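Local coordinates for protein dipeptidase AC. Metallo peptidase. MEROPS family M19 (Rhodobacter sphaeroides, PDB 3LY0) that probably hydrolyses dipeptides as a zinc-dependent metallodipeptidase, and binds a phosphinate mimic of L-Ala-D-Ala at its two-zinc site, at residues S211-A222 against R244-I254. Numbering follows the deposited sequence. Where two conformers were deposited one is given.
Sequences SHLNEKGFDDVA and RNLTDRQLAMI. With ZN (zinc ion), chain E; LY0 ((2R)-3-[(R)-[(1R)-1-aminoethyl](hydroxy)phosphoryl]-2-methylpropanoic acid), chain C.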
loop_
_atom_site.group_PDB
_atom_site.type_symbol
_atom_site.label_atom_id
_atom_site.label_comp_id
_atom_site.label_asym_id
_atom_site.label_seq_id
_atom_site.Cartn_x
_atom_site.Cartn_y
_atom_site.Cartn_z
ATOM N N SER A 211 4.248 3.349 -5.292
ATOM C CA SER A 211 4.323 1.891 -5.387
ATOM C C SER A 211 3.657 1.421 -6.685
ATOM O O SER A 211 2.536 1.836 -7.008
ATOM C CB SER A 211 3.691 1.198 -4.169
ATOM O OG SER A 211 4.433 1.445 -2.982
ATOM N N HIS A 212 4.390 0.580 -7.413
ATOM C CA HIS A 212 4.030 0.041 -8.743
ATOM C C HIS A 212 4.483 0.883 -9.911
ATOM O O HIS A 212 4.620 0.359 -11.005
ATOM C CB HIS A 212 2.537 -0.251 -8.901
ATOM C CG HIS A 212 2.059 -1.369 -8.040
ATOM N ND1 HIS A 212 2.138 -2.688 -8.428
ATOM C CD2 HIS A 212 1.469 -1.361 -6.821
ATOM C CE1 HIS A 212 1.650 -3.451 -7.464
ATOM N NE2 HIS A 212 1.215 -2.668 -6.490
ATOM N N LEU A 213 4.682 2.179 -9.696
ATOM C CA LEU A 213 5.112 3.054 -10.782
ATOM C C LEU A 213 6.533 2.673 -11.180
ATOM O O LEU A 213 7.358 2.381 -10.325
ATOM C CB LEU A 213 5.042 4.509 -10.331
ATOM C CG LEU A 213 5.183 5.585 -11.412
ATOM C CD1 LEU A 213 4.160 5.427 -12.540
ATOM C CD2 LEU A 213 5.066 6.949 -10.774
ATOM N N ASN A 214 6.801 2.645 -12.481
ATOM C CA ASN A 214 8.149 2.338 -12.938
ATOM C C ASN A 214 9.102 3.511 -12.692
ATOM O O ASN A 214 8.703 4.574 -12.210
ATOM C CB ASN A 214 8.151 1.849 -14.393
ATOM C CG ASN A 214 7.797 2.939 -15.404
ATOM O OD1 ASN A 214 7.862 4.142 -15.119
ATOM N ND2 ASN A 214 7.434 2.501 -16.617
ATOM N N GLU A 215 10.376 3.304 -12.995
ATOM C CA GLU A 215 11.384 4.275 -12.591
ATOM C C GLU A 215 11.249 5.605 -13.338
ATOM O O GLU A 215 11.434 6.685 -12.762
ATOM C CB GLU A 215 12.791 3.696 -12.763
ATOM C CG GLU A 215 13.867 4.554 -12.108
ATOM C CD GLU A 215 15.209 3.860 -11.978
ATOM O OE1 GLU A 215 15.295 2.650 -12.239
ATOM O OE2 GLU A 215 16.176 4.544 -11.591
ATOM N N LYS A 216 10.916 5.537 -14.621
ATOM C CA LYS A 216 10.745 6.774 -15.378
ATOM C C LYS A 216 9.546 7.558 -14.860
ATOM O O LYS A 216 9.613 8.778 -14.736
ATOM C CB LYS A 216 10.626 6.514 -16.881
ATOM C CG LYS A 216 11.935 6.054 -17.512
ATOM C CD LYS A 216 11.826 5.970 -19.033
ATOM C CE LYS A 216 13.081 5.356 -19.659
ATOM N NZ LYS A 216 13.073 3.863 -19.621
ATOM N N GLY A 217 8.466 6.854 -14.532
ATOM C CA GLY A 217 7.294 7.521 -13.982
ATOM C C GLY A 217 7.622 8.120 -12.625
ATOM O O GLY A 217 7.204 9.238 -12.300
ATOM N N PHE A 218 8.389 7.369 -11.831
ATOM C CA PHE A 218 8.851 7.839 -10.535
ATOM C C PHE A 218 9.641 9.141 -10.695
ATOM O O PHE A 218 9.423 10.109 -9.970
ATOM C CB PHE A 218 9.714 6.745 -9.889
ATOM C CG PHE A 218 10.361 7.147 -8.589
ATOM C CD1 PHE A 218 9.844 6.713 -7.379
ATOM C CD2 PHE A 218 11.501 7.944 -8.583
ATOM C CE1 PHE A 218 10.455 7.073 -6.173
ATOM C CE2 PHE A 218 12.113 8.310 -7.385
ATOM C CZ PHE A 218 11.589 7.882 -6.186
ATOM N N ASP A 219 10.567 9.159 -11.650
ATOM C CA ASP A 219 11.356 10.365 -11.889
ATOM C C ASP A 219 10.473 11.562 -12.258
ATOM O O ASP A 219 10.742 12.688 -11.845
ATOM C CB ASP A 219 12.399 10.125 -12.984
ATOM C CG ASP A 219 13.541 9.232 -12.527
ATOM O OD1 ASP A 219 13.720 9.048 -11.304
ATOM O OD2 ASP A 219 14.267 8.718 -13.399
ATOM N N ASP A 220 9.432 11.308 -13.043
ATOM C CA ASP A 220 8.484 12.347 -13.431
ATOM C C ASP A 220 7.761 12.917 -12.213
ATOM O O ASP A 220 7.649 14.130 -12.051
ATOM C CB ASP A 220 7.475 11.799 -14.443
ATOM C CG ASP A 220 8.077 11.594 -15.824
ATOM O OD1 ASP A 220 9.133 12.205 -16.129
ATOM O OD2 ASP A 220 7.501 10.814 -16.610
ATOM N N VAL A 221 7.288 12.042 -11.329
ATOM C CA VAL A 221 6.617 12.522 -10.131
ATOM C C VAL A 221 7.592 13.296 -9.245
ATOM O O VAL A 221 7.253 14.346 -8.699
ATOM C CB VAL A 221 5.962 11.380 -9.338
ATOM C CG1 VAL A 221 5.283 11.936 -8.092
ATOM C CG2 VAL A 221 4.970 10.643 -10.216
ATOM N N ALA A 222 8.817 12.783 -9.112
ATOM C CA ALA A 222 9.816 13.474 -8.303
ATOM C C ALA A 222 10.083 14.885 -8.817
ATOM O O ALA A 222 10.347 15.800 -8.042
ATOM C CB ALA A 222 11.103 12.675 -8.270
ATOM N N ARG A 244 9.589 -4.308 -8.102
ATOM C CA ARG A 244 8.680 -3.560 -7.228
ATOM C C ARG A 244 9.374 -2.743 -6.137
ATOM O O ARG A 244 8.745 -1.888 -5.500
ATOM C CB ARG A 244 7.653 -4.503 -6.618
ATOM C CG ARG A 244 6.447 -4.724 -7.520
ATOM C CD ARG A 244 5.500 -3.531 -7.454
ATOM N NE ARG A 244 4.658 -3.556 -6.257
ATOM C CZ ARG A 244 4.801 -2.773 -5.189
ATOM N NH1 ARG A 244 5.777 -1.874 -5.116
ATOM N NH2 ARG A 244 3.935 -2.879 -4.189
ATOM N N ASN A 245 10.655 -3.007 -5.905
ATOM C CA ASN A 245 11.390 -2.313 -4.847
ATOM C C ASN A 245 12.085 -1.026 -5.306
ATOM O O ASN A 245 12.081 -0.693 -6.500
ATOM C CB ASN A 245 12.348 -3.289 -4.159
ATOM C CG ASN A 245 11.617 -4.277 -3.268
ATOM O OD1 ASN A 245 10.468 -4.043 -2.874
ATOM N ND2 ASN A 245 12.277 -5.372 -2.929
ATOM N N LEU A 246 12.651 -0.299 -4.347
ATOM C CA LEU A 246 13.186 1.031 -4.595
ATOM C C LEU A 246 14.712 1.009 -4.547
ATOM O O LEU A 246 15.299 0.489 -3.605
ATOM C CB LEU A 246 12.656 2.007 -3.535
ATOM C CG LEU A 246 11.153 2.304 -3.588
ATOM C CD1 LEU A 246 10.683 2.912 -2.279
ATOM C CD2 LEU A 246 10.820 3.212 -4.754
ATOM N N THR A 247 15.345 1.600 -5.552
ATOM C CA THR A 247 16.809 1.685 -5.558
ATOM C C THR A 247 17.279 2.753 -4.578
ATOM O O THR A 247 16.490 3.592 -4.119
ATOM C CB THR A 247 17.350 2.054 -6.943
ATOM O OG1 THR A 247 17.005 3.415 -7.241
ATOM C CG2 THR A 247 16.765 1.141 -8.014
ATOM N N ASP A 248 18.565 2.725 -4.249
ATOM C CA ASP A 248 19.106 3.720 -3.334
ATOM C C ASP A 248 18.948 5.131 -3.887
ATOM O O ASP A 248 18.735 6.081 -3.127
ATOM C CB ASP A 248 20.576 3.424 -3.004
ATOM C CG ASP A 248 20.737 2.259 -2.040
ATOM O OD1 ASP A 248 19.723 1.733 -1.534
ATOM O OD2 ASP A 248 21.895 1.870 -1.788
ATOM N N ARG A 249 19.036 5.264 -5.208
ATOM C CA ARG A 249 18.835 6.553 -5.852
ATOM C C ARG A 249 17.410 7.037 -5.615
ATOM O O ARG A 249 17.182 8.201 -5.292
ATOM C CB ARG A 249 19.120 6.472 -7.349
ATOM C CG ARG A 249 19.127 7.843 -8.025
ATOM C CD ARG A 249 19.163 7.738 -9.534
ATOM N NE ARG A 249 17.959 7.092 -10.047
ATOM C CZ ARG A 249 16.836 7.740 -10.349
ATOM N NH1 ARG A 249 16.768 9.057 -10.205
ATOM N NH2 ARG A 249 15.786 7.072 -10.794
ATOM N N GLN A 250 16.455 6.130 -5.774
ATOM C CA GLN A 250 15.062 6.472 -5.505
ATOM C C GLN A 250 14.842 6.824 -4.028
ATOM O O GLN A 250 14.143 7.784 -3.690
ATOM C CB GLN A 250 14.150 5.323 -5.924
ATOM C CG GLN A 250 14.035 5.137 -7.425
ATOM C CD GLN A 250 13.187 3.939 -7.775
ATOM O OE1 GLN A 250 13.502 2.820 -7.395
ATOM N NE2 GLN A 250 12.084 4.171 -8.484
ATOM N N LEU A 251 15.440 6.040 -3.139
ATOM C CA LEU A 251 15.338 6.328 -1.715
ATOM C C LEU A 251 15.882 7.725 -1.390
ATOM O O LEU A 251 15.314 8.442 -0.562
ATOM C CB LEU A 251 16.064 5.259 -0.885
ATOM C CG LEU A 251 15.485 3.844 -0.931
ATOM C CD1 LEU A 251 16.383 2.900 -0.145
ATOM C CD2 LEU A 251 14.067 3.793 -0.383
ATOM N N ALA A 252 16.990 8.104 -2.023
ATOM C CA ALA A 252 17.590 9.407 -1.751
ATOM C C ALA A 252 16.649 10.534 -2.167
ATOM O O ALA A 252 16.552 11.550 -1.490
ATOM C CB ALA A 252 18.934 9.537 -2.459
ATOM N N MET A 253 15.959 10.347 -3.284
ATOM C CA MET A 253 14.993 11.335 -3.743
ATOM C C MET A 253 13.802 11.423 -2.784
ATOM O O MET A 253 13.326 12.514 -2.476
ATOM C CB MET A 253 14.569 11.003 -5.174
ATOM C CG MET A 253 15.766 10.933 -6.128
ATOM S SD MET A 253 15.510 10.018 -7.663
ATOM C CE MET A 253 14.212 10.990 -8.382
ATOM N N ILE A 254 13.333 10.274 -2.301
ATOM C CA ILE A 254 12.244 10.254 -1.330
ATOM C C ILE A 254 12.675 10.994 -0.061
ATOM O O ILE A 254 11.926 11.818 0.475
ATOM C CB ILE A 254 11.799 8.808 -1.019
ATOM C CG1 ILE A 254 11.123 8.189 -2.250
ATOM C CG2 ILE A 254 10.882 8.763 0.209
ATOM C CD1 ILE A 254 10.914 6.677 -2.161
HETATM ZN ZN ZN E . 0.193 -3.288 -4.646
HETATM P P LY0 C . -1.051 -5.763 -4.541
HETATM C C1 LY0 C . -2.841 -7.291 -6.044
HETATM N N1 LY0 C . -3.671 -5.279 -4.857
HETATM C C2 LY0 C . -2.740 -6.394 -4.830
HETATM C C4 LY0 C . 0.077 -7.144 -4.100
HETATM C C5 LY0 C . 1.377 -7.178 -4.854
HETATM C C6 LY0 C . 2.059 -5.838 -4.909
HETATM C C7 LY0 C . 2.282 -8.327 -4.490
HETATM O O31 LY0 C . -1.183 -4.757 -3.421
HETATM O O32 LY0 C . -0.565 -5.012 -5.825
HETATM O O61 LY0 C . 3.079 -5.654 -5.784
HETATM O O62 LY0 C . 1.690 -4.889 -4.197
HETATM O O HOH W 1 9.872 2.361 -9.173
HETATM O O HOH W 2 17.959 4.160 -9.661
#
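Arg244 lies over one face of the His212 imidazole, its NE 3.2 Å from His212 CE1 and its CD in CH-pi contact with the ring, while the phosphinate inhibitor sits at the ring's edge. The Phe218 ring is treated similarly: Gln250 covers one face, with its CG 3.9 Å from the centroid and only 17° off the normal, and Gln250 NE2 stands above the plane toward the rim of the ring, 3.4 Å from Phe218 CG; Ile254 CG1 approaches at the edge, as does the sulfur in the modelled conformer of Met253, a tentative Met-aromatic contact. Both segments belong to the TIM-barrel fold of the M19 peptidases, where helices 215-222 and 248-254 run nearly parallel, 19° apart, and the loops before them reach the active site, one binding zinc and the other the inhibitor.

There, His212 NE2 binds zinc at 2.2 Å, alongside Glu139 and His233, and ND1 is hydrogen-bonded to Ser167 OG. Bends at chi2 and chi3 fold Arg244 back so that its guanidinium edge meets the ligand carboxylate through two bonds, NE to O61 and NH2 to O62, the second almost straight at 175°.

One water joins Leu213 O, in the loop before the first helix, to Gln250 NE2; Gln250 OE1 accepts from Thr247 N, and with Gln250 N bonded to Thr247 OG1 this makes a capping box that fixes the amide. On the more exposed side, Arg249 NH2 reaches the anti lone pair of Glu215 OE2 in a nearly coplanar salt bridge. The Asp219 carboxylate stands steeply to the same guanidinium, and its OD1 accepts from Arg249 NH2 at 2.9 Å and from NH1 at 3.2 Å.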